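Local coordinates for protein imine reductase (Bacillus cereus, PDB 4D3D) that probably catalyses the NADPH-dependent, S-selective reduction of cyclic imines such as 2-methylpyrroline to chiral amines, working as a two-subunit oxidoreductase, at residues Glu216-Leu219 with Pro220-Ala224; His261-His264 with Thr265-Ala269; Thr278-Glu281 with Val282-Gly286. One frame throughout, in Å; residues are numbered along the deposited sequence.

Interaction 1: residues Glu216-Leu219 with Pro220-Ala224; sequences EQFL and PYASA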
ATOM      1  N   GLU B 216       2.311  -6.937  17.770  1.00 23.75           N
ATOM      2  CA  GLU B 216       2.038  -8.392  17.734  1.00 23.93           C
ATOM      3  C   GLU B 216       0.546  -8.714  17.573  1.00 21.65           C
ATOM      4  O   GLU B 216       0.177  -9.597  16.755  1.00 23.79           O
ATOM      5  CB  GLU B 216       2.611  -9.037  19.037  1.00 26.66           C
ATOM      6  CG  GLU B 216       2.447 -10.565  19.046  1.00 33.61           C
ATOM      7  CD  GLU B 216       3.333 -11.268  18.021  1.00 46.03           C
ATOM      8  OE1 GLU B 216       4.317 -10.643  17.512  1.00 58.61           O
ATOM      9  OE2 GLU B 216       3.052 -12.449  17.722  1.00 54.25           O
ATOM     10  N   GLN B 217      -0.276  -7.948  18.227  1.00 22.32           N
ATOM     11  CA  GLN B 217      -1.750  -8.043  18.137  1.00 23.80           C
ATOM     12  C   GLN B 217      -2.251  -7.655  16.727  1.00 22.94           C
ATOM     13  O   GLN B 217      -3.090  -8.348  16.144  1.00 22.12           O
ATOM     14  CB  GLN B 217      -2.422  -7.186  19.158  1.00 26.46           C
ATOM     15  CG  GLN B 217      -2.337  -7.737  20.593  1.00 28.50           C
ATOM     16  CD  GLN B 217      -3.006  -6.809  21.587  1.00 28.49           C
ATOM     17  OE1 GLN B 217      -2.532  -5.722  21.848  1.00 29.88           O
ATOM     18  NE2 GLN B 217      -4.117  -7.252  22.162  1.00 32.58           N
ATOM     19  N   PHE B 218      -1.661  -6.594  16.176  1.00 21.79           N
ATOM     20  CA  PHE B 218      -2.045  -6.123  14.833  1.00 19.73           C
ATOM     21  C   PHE B 218      -1.550  -6.973  13.700  1.00 19.22           C
ATOM     22  O   PHE B 218      -2.211  -7.017  12.628  1.00 19.67           O
ATOM     23  CB  PHE B 218      -1.587  -4.632  14.695  1.00 18.76           C
ATOM     24  CG  PHE B 218      -2.053  -3.936  13.446  1.00 18.42           C
ATOM     25  CD1 PHE B 218      -3.288  -4.178  12.851  1.00 20.22           C
ATOM     26  CD2 PHE B 218      -1.260  -2.881  12.919  1.00 19.49           C
ATOM     27  CE1 PHE B 218      -3.693  -3.457  11.747  1.00 21.84           C
ATOM     28  CE2 PHE B 218      -1.667  -2.159  11.823  1.00 21.26           C
ATOM     29  CZ  PHE B 218      -2.874  -2.457  11.226  1.00 21.24           C
ATOM     30  N   LEU B 219      -0.392  -7.648  13.865  1.00 19.26           N
ATOM     31  CA  LEU B 219       0.240  -8.441  12.856  1.00 19.50           C
ATOM     32  C   LEU B 219      -0.657  -9.251  11.904  1.00 19.20           C
ATOM     33  O   LEU B 219      -0.601  -9.089  10.688  1.00 19.73           O
ATOM     34  CB  LEU B 219       1.314  -9.382  13.490  1.00 21.13           C
ATOM     35  CG  LEU B 219       2.028 -10.361  12.621  1.00 25.97           C
ATOM     36  CD1 LEU B 219       2.798  -9.712  11.474  1.00 26.39           C
ATOM     37  CD2 LEU B 219       2.971 -11.291  13.445  1.00 31.07           C
ATOM     38  N   PRO B 220      -1.493 -10.171  12.405  1.00 19.23           N
ATOM     39  CA  PRO B 220      -2.255 -10.987  11.453  1.00 19.57           C
ATOM     40  C   PRO B 220      -3.284 -10.185  10.644  1.00 16.54           C
ATOM     41  O   PRO B 220      -3.608 -10.586   9.521  1.00 18.78           O
ATOM     42  CB  PRO B 220      -3.003 -12.003  12.339  1.00 22.30           C
ATOM     43  CG  PRO B 220      -2.969 -11.443  13.694  1.00 22.90           C
ATOM     44  CD  PRO B 220      -1.729 -10.570  13.821  1.00 24.41           C
ATOM     45  N   TYR B 221      -3.740  -9.070  11.202  1.00 17.87           N
ATOM     46  CA  TYR B 221      -4.774  -8.230  10.565  1.00 18.68           C
ATOM     47  C   TYR B 221      -4.088  -7.318   9.524  1.00 17.69           C
ATOM     48  O   TYR B 221      -4.576  -7.162   8.386  1.00 18.19           O
ATOM     49  CB  TYR B 221      -5.466  -7.372  11.614  1.00 19.49           C
ATOM     50  CG  TYR B 221      -6.237  -8.227  12.591  1.00 20.14           C
ATOM     51  CD1 TYR B 221      -7.367  -8.872  12.233  1.00 21.20           C
ATOM     52  CD2 TYR B 221      -5.772  -8.402  13.870  1.00 21.98           C
ATOM     53  CE1 TYR B 221      -8.015  -9.746  13.138  1.00 21.17           C
ATOM     54  CE2 TYR B 221      -6.431  -9.260  14.803  1.00 20.52           C
ATOM     55  CZ  TYR B 221      -7.596  -9.858  14.411  1.00 23.29           C
ATOM     56  OH  TYR B 221      -8.262 -10.698  15.320  1.00 21.68           O
ATOM     57  N   ALA B 222      -2.962  -6.732   9.897  1.00 18.19           N
ATOM     58  CA  ALA B 222      -2.155  -5.949   8.878  1.00 17.20           C
ATOM     59  C   ALA B 222      -1.735  -6.880   7.750  1.00 17.52           C
ATOM     60  O   ALA B 222      -1.832  -6.531   6.545  1.00 17.08           O
ATOM     61  CB  ALA B 222      -0.904  -5.272   9.531  1.00 17.06           C
ATOM     62  N   SER B 223      -1.227  -8.075   8.061  1.00 17.06           N
ATOM     63  CA  SER B 223      -0.835  -9.005   7.039  1.00 19.67           C
ATOM     64  C   SER B 223      -1.951  -9.402   6.137  1.00 17.87           C
ATOM     65  O   SER B 223      -1.777  -9.448   4.923  1.00 20.01           O
ATOM     66  CB  SER B 223      -0.160 -10.285   7.621  1.00 21.83           C
ATOM     67  OG  SER B 223       0.946  -9.878   8.363  1.00 24.13           O
ATOM     68  N   ALA B 224      -3.112  -9.722   6.703  1.00 17.53           N
ATOM     69  CA  ALA B 224      -4.249 -10.164   5.932  1.00 20.57           C
ATOM     70  C   ALA B 224      -4.719  -9.034   4.973  1.00 17.32           C
ATOM     71  O   ALA B 224      -5.044  -9.322   3.810  1.00 19.29           O
ATOM     72  CB  ALA B 224      -5.411 -10.600   6.833  1.00 22.57           C
TER

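Interaction 2: residues His261-His264 with Thr265-Ala269; sequences HVVH and TTQEA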
ATOM      1  N   HIS B 261     -13.786   8.927   8.112  1.00 15.78           N
ATOM      2  CA  HIS B 261     -13.702   8.204   9.383  1.00 15.55           C
ATOM      3  C   HIS B 261     -12.280   7.797   9.788  1.00 14.86           C
ATOM      4  O   HIS B 261     -11.924   7.815  10.954  1.00 15.35           O
ATOM      5  CB  HIS B 261     -14.587   6.984   9.375  1.00 17.19           C
ATOM      6  CG  HIS B 261     -16.015   7.373   9.433  1.00 19.66           C
ATOM      7  ND1 HIS B 261     -17.030   6.562   8.985  1.00 25.70           N
ATOM      8  CD2 HIS B 261     -16.595   8.534   9.851  1.00 23.42           C
ATOM      9  CE1 HIS B 261     -18.181   7.187   9.151  1.00 25.43           C
ATOM     10  NE2 HIS B 261     -17.954   8.353   9.741  1.00 27.88           N
ATOM     11  N   VAL B 262     -11.419   7.476   8.803  1.00 14.42           N
ATOM     12  CA  VAL B 262     -10.011   7.198   9.123  1.00 14.30           C
ATOM     13  C   VAL B 262      -9.329   8.508   9.667  1.00 15.41           C
ATOM     14  O   VAL B 262      -8.570   8.448  10.643  1.00 16.71           O
ATOM     15  CB  VAL B 262      -9.260   6.631   7.888  1.00 14.50           C
ATOM     16  CG1 VAL B 262      -7.745   6.626   8.142  1.00 15.29           C
ATOM     17  CG2 VAL B 262      -9.729   5.242   7.489  1.00 15.02           C
ATOM     18  N   VAL B 263      -9.561   9.631   8.999  1.00 14.39           N
ATOM     19  CA  VAL B 263      -9.052  10.905   9.445  1.00 16.82           C
ATOM     20  C   VAL B 263      -9.528  11.250  10.867  1.00 17.59           C
ATOM     21  O   VAL B 263      -8.730  11.592  11.734  1.00 17.59           O
ATOM     22  CB  VAL B 263      -9.404  12.009   8.460  1.00 16.95           C
ATOM     23  CG1 VAL B 263      -9.067  13.376   9.039  1.00 22.13           C
ATOM     24  CG2 VAL B 263      -8.651  11.780   7.141  1.00 17.49           C
ATOM     25  N   HIS B 264     -10.821  11.086  11.143  1.00 16.79           N
ATOM     26  CA  HIS B 264     -11.306  11.309  12.468  1.00 17.39           C
ATOM     27  C   HIS B 264     -10.692  10.423  13.525  1.00 16.28           C
ATOM     28  O   HIS B 264     -10.417  10.898  14.603  1.00 17.82           O
ATOM     29  CB  HIS B 264     -12.869  11.170  12.467  1.00 19.42           C
ATOM     30  CG  HIS B 264     -13.566  12.176  11.620  1.00 25.52           C
ATOM     31  ND1 HIS B 264     -14.853  11.987  11.131  1.00 31.22           N
ATOM     32  CD2 HIS B 264     -13.170  13.381  11.171  1.00 30.18           C
ATOM     33  CE1 HIS B 264     -15.202  13.027  10.402  1.00 32.75           C
ATOM     34  NE2 HIS B 264     -14.217  13.910  10.443  1.00 33.76           N
ATOM     35  N   THR B 265     -10.514   9.127  13.212  1.00 16.35           N
ATOM     36  CA  THR B 265      -9.952   8.132  14.082  1.00 15.60           C
ATOM     37  C   THR B 265      -8.526   8.581  14.449  1.00 16.52           C
ATOM     38  O   THR B 265      -8.077   8.488  15.608  1.00 16.66           O
ATOM     39  CB  THR B 265      -9.977   6.743  13.450  1.00 17.93           C
ATOM     40  OG1 THR B 265     -11.348   6.351  13.248  1.00 16.33           O
ATOM     41  CG2 THR B 265      -9.282   5.714  14.304  1.00 18.66           C
ATOM     42  N   THR B 266      -7.825   9.049  13.408  1.00 14.44           N
ATOM     43  CA  THR B 266      -6.438   9.543  13.579  1.00 16.44           C
ATOM     44  C   THR B 266      -6.399  10.733  14.527  1.00 17.19           C
ATOM     45  O   THR B 266      -5.577  10.687  15.462  1.00 19.07           O
ATOM     46  CB  THR B 266      -5.860   9.924  12.197  1.00 17.04           C
ATOM     47  OG1 THR B 266      -5.913   8.785  11.288  1.00 14.99           O
ATOM     48  CG2 THR B 266      -4.351  10.332  12.326  1.00 19.40           C
ATOM     49  N   GLN B 267      -7.242  11.745  14.316  1.00 17.77           N
ATOM     50  CA  GLN B 267      -7.262  12.966  15.122  1.00 23.25           C
ATOM     51  C   GLN B 267      -7.612  12.659  16.549  1.00 23.33           C
ATOM     52  O   GLN B 267      -6.952  13.170  17.466  1.00 23.47           O
ATOM     53  CB  GLN B 267      -8.280  13.936  14.640  1.00 27.94           C
ATOM     54  CG  GLN B 267      -8.006  14.593  13.362  1.00 35.12           C
ATOM     55  CD  GLN B 267      -9.230  15.317  12.798  1.00 42.66           C
ATOM     56  OE1 GLN B 267     -10.363  14.830  12.850  1.00 42.54           O
ATOM     57  NE2 GLN B 267      -8.991  16.467  12.205  1.00 46.39           N
ATOM     58  N   GLU B 268      -8.589  11.768  16.768  1.00 21.54           N
ATOM     59  CA  GLU B 268      -8.994  11.342  18.131  1.00 22.38           C
ATOM     60  C   GLU B 268      -7.880  10.656  18.883  1.00 21.47           C
ATOM     61  O   GLU B 268      -7.819  10.752  20.109  1.00 23.33           O
ATOM     62  CB  GLU B 268     -10.141  10.258  18.075  1.00 22.69           C
ATOM     63  CG  GLU B 268     -11.466  10.759  17.772  1.00 26.58           C
ATOM     64  CD  GLU B 268     -12.427   9.506  17.632  1.00 22.67           C
ATOM     65  OE1 GLU B 268     -12.020   8.250  17.893  1.00 28.95           O
ATOM     66  OE2 GLU B 268     -13.527   9.866  17.268  1.00 31.28           O
ATOM     67  N   ALA B 269      -6.992   9.932  18.183  1.00 19.86           N
ATOM     68  CA  ALA B 269      -5.880   9.192  18.731  1.00 18.51           C
ATOM     69  C   ALA B 269      -4.610  10.045  18.966  1.00 19.70           C
ATOM     70  O   ALA B 269      -3.653   9.526  19.472  1.00 23.23           O
ATOM     71  CB  ALA B 269      -5.552   7.946  17.918  1.00 20.58           C
TER

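Interaction 3: residues Thr278-Glu281 with Val282-Gly286; sequences TVLE and VFRRG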
ATOM      1  N   THR B 278      -3.883  13.812   3.193  1.00 14.02           N
ATOM      2  CA  THR B 278      -3.552  13.822   1.755  1.00 15.24           C
ATOM      3  C   THR B 278      -4.461  12.885   0.941  1.00 13.99           C
ATOM      4  O   THR B 278      -4.958  13.217  -0.117  1.00 15.00           O
ATOM      5  CB  THR B 278      -2.048  13.515   1.538  1.00 16.44           C
ATOM      6  OG1 THR B 278      -1.301  14.612   2.128  1.00 18.49           O
ATOM      7  CG2 THR B 278      -1.758  13.452   0.078  1.00 17.49           C
ATOM      8  N   VAL B 279      -4.676  11.670   1.482  1.00 13.53           N
ATOM      9  CA  VAL B 279      -5.632  10.734   0.852  1.00 13.55           C
ATOM     10  C   VAL B 279      -7.008  11.392   0.733  1.00 12.79           C
ATOM     11  O   VAL B 279      -7.623  11.327  -0.364  1.00 14.68           O
ATOM     12  CB  VAL B 279      -5.693   9.420   1.683  1.00 14.68           C
ATOM     13  CG1 VAL B 279      -6.772   8.478   1.211  1.00 16.26           C
ATOM     14  CG2 VAL B 279      -4.321   8.691   1.711  1.00 15.19           C
ATOM     15  N   LEU B 280      -7.488  11.953   1.848  1.00 14.46           N
ATOM     16  CA  LEU B 280      -8.786  12.622   1.884  1.00 15.79           C
ATOM     17  C   LEU B 280      -8.884  13.731   0.789  1.00 17.30           C
ATOM     18  O   LEU B 280      -9.875  13.838   0.093  1.00 16.24           O
ATOM     19  CB  LEU B 280      -9.027  13.259   3.276  1.00 17.69           C
ATOM     20  CG  LEU B 280     -10.384  13.959   3.430  1.00 20.64           C
ATOM     21  CD1 LEU B 280     -11.492  12.952   3.155  1.00 23.25           C
ATOM     22  CD2 LEU B 280     -10.494  14.595   4.795  1.00 25.41           C
ATOM     23  N   GLU B 281      -7.849  14.520   0.634  1.00 16.16           N
ATOM     24  CA  GLU B 281      -7.878  15.598  -0.344  1.00 17.02           C
ATOM     25  C   GLU B 281      -7.903  15.097  -1.784  1.00 16.00           C
ATOM     26  O   GLU B 281      -8.509  15.708  -2.665  1.00 16.55           O
ATOM     27  CB  GLU B 281      -6.765  16.583  -0.085  1.00 23.54           C
ATOM     28  CG  GLU B 281      -6.719  17.778  -1.099  1.00 25.92           C
ATOM     29  CD  GLU B 281      -7.973  18.693  -1.137  1.00 32.26           C
ATOM     30  OE1 GLU B 281      -8.850  18.635  -0.195  1.00 32.89           O
ATOM     31  OE2 GLU B 281      -8.076  19.461  -2.170  1.00 37.82           O
ATOM     32  N   VAL B 282      -7.269  13.981  -2.068  1.00 14.01           N
ATOM     33  CA  VAL B 282      -7.395  13.326  -3.381  1.00 14.54           C
ATOM     34  C   VAL B 282      -8.874  12.969  -3.640  1.00 13.61           C
ATOM     35  O   VAL B 282      -9.433  13.245  -4.722  1.00 13.28           O
ATOM     36  CB  VAL B 282      -6.493  12.088  -3.522  1.00 14.14           C
ATOM     37  CG1 VAL B 282      -6.739  11.422  -4.846  1.00 15.86           C
ATOM     38  CG2 VAL B 282      -5.013  12.452  -3.436  1.00 15.47           C
ATOM     39  N   PHE B 283      -9.481  12.264  -2.675  1.00 13.37           N
ATOM     40  CA  PHE B 283     -10.924  11.910  -2.771  1.00 14.02           C
ATOM     41  C   PHE B 283     -11.791  13.148  -2.988  1.00 13.62           C
ATOM     42  O   PHE B 283     -12.689  13.115  -3.842  1.00 15.71           O
ATOM     43  CB  PHE B 283     -11.394  11.157  -1.543  1.00 12.93           C
ATOM     44  CG  PHE B 283     -11.112   9.643  -1.604  1.00 15.48           C
ATOM     45  CD1 PHE B 283      -9.849   9.142  -1.358  1.00 15.04           C
ATOM     46  CD2 PHE B 283     -12.130   8.768  -1.907  1.00 15.03           C
ATOM     47  CE1 PHE B 283      -9.620   7.791  -1.526  1.00 16.08           C
ATOM     48  CE2 PHE B 283     -11.900   7.380  -2.005  1.00 15.40           C
ATOM     49  CZ  PHE B 283     -10.625   6.924  -1.783  1.00 16.79           C
ATOM     50  N   ARG B 284     -11.541  14.199  -2.232  1.00 14.47           N
ATOM     51  CA  ARG B 284     -12.324  15.435  -2.386  1.00 16.71           C
ATOM     52  C   ARG B 284     -12.152  16.061  -3.744  1.00 17.09           C
ATOM     53  O   ARG B 284     -13.135  16.517  -4.342  1.00 13.96           O
ATOM     54  CB  ARG B 284     -12.052  16.407  -1.282  1.00 18.25           C
ATOM     55  CG  ARG B 284     -12.602  15.975   0.061  1.00 22.74           C
ATOM     56  CD  ARG B 284     -12.673  17.057   1.139  1.00 28.25           C
ATOM     57  NE  ARG B 284     -13.601  18.165   0.704  1.00 26.71           N
ATOM     58  CZ  ARG B 284     -14.955  18.211   0.832  1.00 34.37           C
ATOM     59  NH1 ARG B 284     -15.693  17.208   1.417  1.00 34.90           N
ATOM     60  NH2 ARG B 284     -15.616  19.300   0.388  1.00 34.77           N
ATOM     61  N   ARG B 285     -10.956  16.041  -4.287  1.00 16.82           N
ATOM     62  CA  ARG B 285     -10.767  16.530  -5.628  1.00 17.81           C
ATOM     63  C   ARG B 285     -11.510  15.743  -6.652  1.00 15.39           C
ATOM     64  O   ARG B 285     -12.059  16.281  -7.588  1.00 18.94           O
ATOM     65  CB  ARG B 285      -9.228  16.604  -5.950  1.00 16.47           C
ATOM     66  CG  ARG B 285      -8.534  17.686  -5.175  1.00 21.60           C
ATOM     67  CD  ARG B 285      -7.045  17.371  -4.914  1.00 28.91           C
ATOM     68  NE  ARG B 285      -6.297  17.400  -6.079  1.00 30.81           N
ATOM     69  CZ  ARG B 285      -5.023  16.938  -6.205  1.00 27.76           C
ATOM     70  NH1 ARG B 285      -4.310  16.227  -5.226  1.00 27.30           N
ATOM     71  NH2 ARG B 285      -4.540  17.113  -7.374  1.00 27.30           N
ATOM     72  N   GLY B 286     -11.589  14.432  -6.517  1.00 13.59           N
ATOM     73  CA  GLY B 286     -12.390  13.639  -7.425  1.00 15.09           C
ATOM     74  C   GLY B 286     -13.891  13.930  -7.319  1.00 14.13           C
ATOM     75  O   GLY B 286     -14.584  13.905  -8.326  1.00 15.42           O
TER
HETATM   76  O   HOH W   1      -4.028  15.416  -1.900  1.00 27.61           O
HETATM   77  O   HOH W   2     -11.456  20.055  -0.411  1.00 36.54           O

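Interaction 1: residues Glu216-Leu219 with Pro220-Ala224
In Phe218 chi1 is -173°, with CG swung opposite the backbone N and beside the carbonyl carbon, and this carries the ring forward along the helix until it lies against Ala222, one turn on. Ser223 turns the other way, OG beside its backbone N (chi1 -58°), and its hydroxyl swings back to Leu219. Both contacts belong to a proline-kinked turn of helix 215-242, in the C-terminal helical domain of this imine reductase. The kink has a simple cause: Pro220 has no N-H to give to Glu216 O, and its CD fills that place, 3.6 Å from the Glu216 O. The N of Tyr221 also makes no bond to Gln217 O; it bonds weakly to Phe218 O. Regular helix pairing resumes with Ala222 N, which gives Phe218 O an almost straight 2.8 Å bond. The methyl of the same Ala222 lies over one face of the Phe218 ring in a CH-pi contact, CB 3.8 Å from the ring centroid and nearly on its normal. Tyr221 presents the edge of its ring to the carbonyls behind it, CD2 standing 3.5 Å from Gln217 O, while its OH bonds Asp174 of the second subunit. Tyr221 and Ala224 both touch the bound glycol P4C, and Phe218 also packs on Ala204 of helix 182-210. Further round the turn, Leu219 O is gripped twice by one residue: Ser223 N comes in tilted from the carbonyl plane, 2.9 Å from Leu219 O, and Ser223 OG, also 2.9 Å from Leu219 O, sits 38° out of that plane.

Interaction 2: residues His261-His264 with Thr265-Ala269
His261 opens this turn of helix 252-268 by offering its carbonyl to two donors of Thr265: the backbone N, and the hydroxyl OG1, 2.8 Å from His261 O. They arrive from opposite faces of the carbonyl plane, so the oxygen is held on both sides. Val262 repeats the pattern with the next residue. Its O receives the backbone N-H of Thr266 and also the hydroxyl, with Thr266 OG1 2.8 Å from Val262 O, standing 36° above the carbonyl plane and again across it from the N-H. In both threonines OG1 sits beside the residue's own backbone N (chi1 near -60° in both), which folds the hydroxyl back onto the carbonyl four residues earlier. Two buried hydroxyls are thus satisfied within the helix itself, a familiar habit of threonine and serine in helices. Val263 O takes the Gln267 N-H, and the chain of Gln267 runs back over the same oxygen, CG lying 3.5 Å from Val263 O. His264 lies alongside Gln267, pointing the same way, with ring and amide planes only 14° apart. The amide meets the ring at its edge: Gln267 OE1 is 3.6 Å from His264 CD2. His264 O closes the series by accepting Glu268 N, and Glu268 CG rests 3.3 Å from His264 O. From there the Glu268 carboxylate leaves the turn for the second subunit, where it bonds Thr114 OG1 and Glu116 N. Within its own chain the buried side of the turn faces two helices: Thr265 and Thr266 pack on Ile207 of helix 182-210, and Val263 on Pro276 of helix 274-288.

Interaction 3: residues Thr278-Glu281 with Val282-Gly286
Four successive i to i+4 backbone bonds, from Val282 N to Thr278 O through Arg285 N to Glu281 O, make this an unbroken alpha-helical stretch of helix 274-288. On its buried side Val279 and Phe283 run side by side, with Val279 CG1 4.0 Å from Phe283 CE1. Val279 O lies at the edge of the Phe283 ring, in its plane, 3.3 Å from CD1, and Trp195 of the second subunit meets Phe283 edge-to-face. On the polar side the Glu281 chain bends about its CB-CG bond (chi2 61°), bringing its carboxylate across the aliphatic part of Arg285: OE2 is 3.5 Å from Arg285 CG. The guanidinium reaches past it to a salt bridge with Asp272 of the second subunit. Water does the local joining. One molecule, 3.0 Å from Glu281 OE1, accepts from Arg284 NE at 3.1 Å; another donates to Thr278 O and is weakly held by Arg285 NH1. Glu281 OE1 is 4.9 Å from Arg284 NE, and OE2 is 4.8 Å from Arg285 NE, so attraction between these opposite charges probably acts at a distance, through water for Arg284, without a direct salt bridge.

Overall arrangement
All three contacts lie in the C-terminal helical domain, well away from the N-terminal Rossmann-type sheet, and follow in series along the chain: interaction 1 on helix 215-242, interaction 2 on helix 252-268, interaction 3 on helix 274-288. The three helices follow one another; interactions 2 and 3 have centres about 16 Å apart and touch where Val263 CG2 packs 4.1 Å from Leu280 CD2. Interaction 1 stands apart, its centre about 20 Å from that of interaction 2 and about 27 Å from that of interaction 3, with no touch to either. What unites them is the dimer: each helix turn pairs its own internal bonds with contacts to the second subunit.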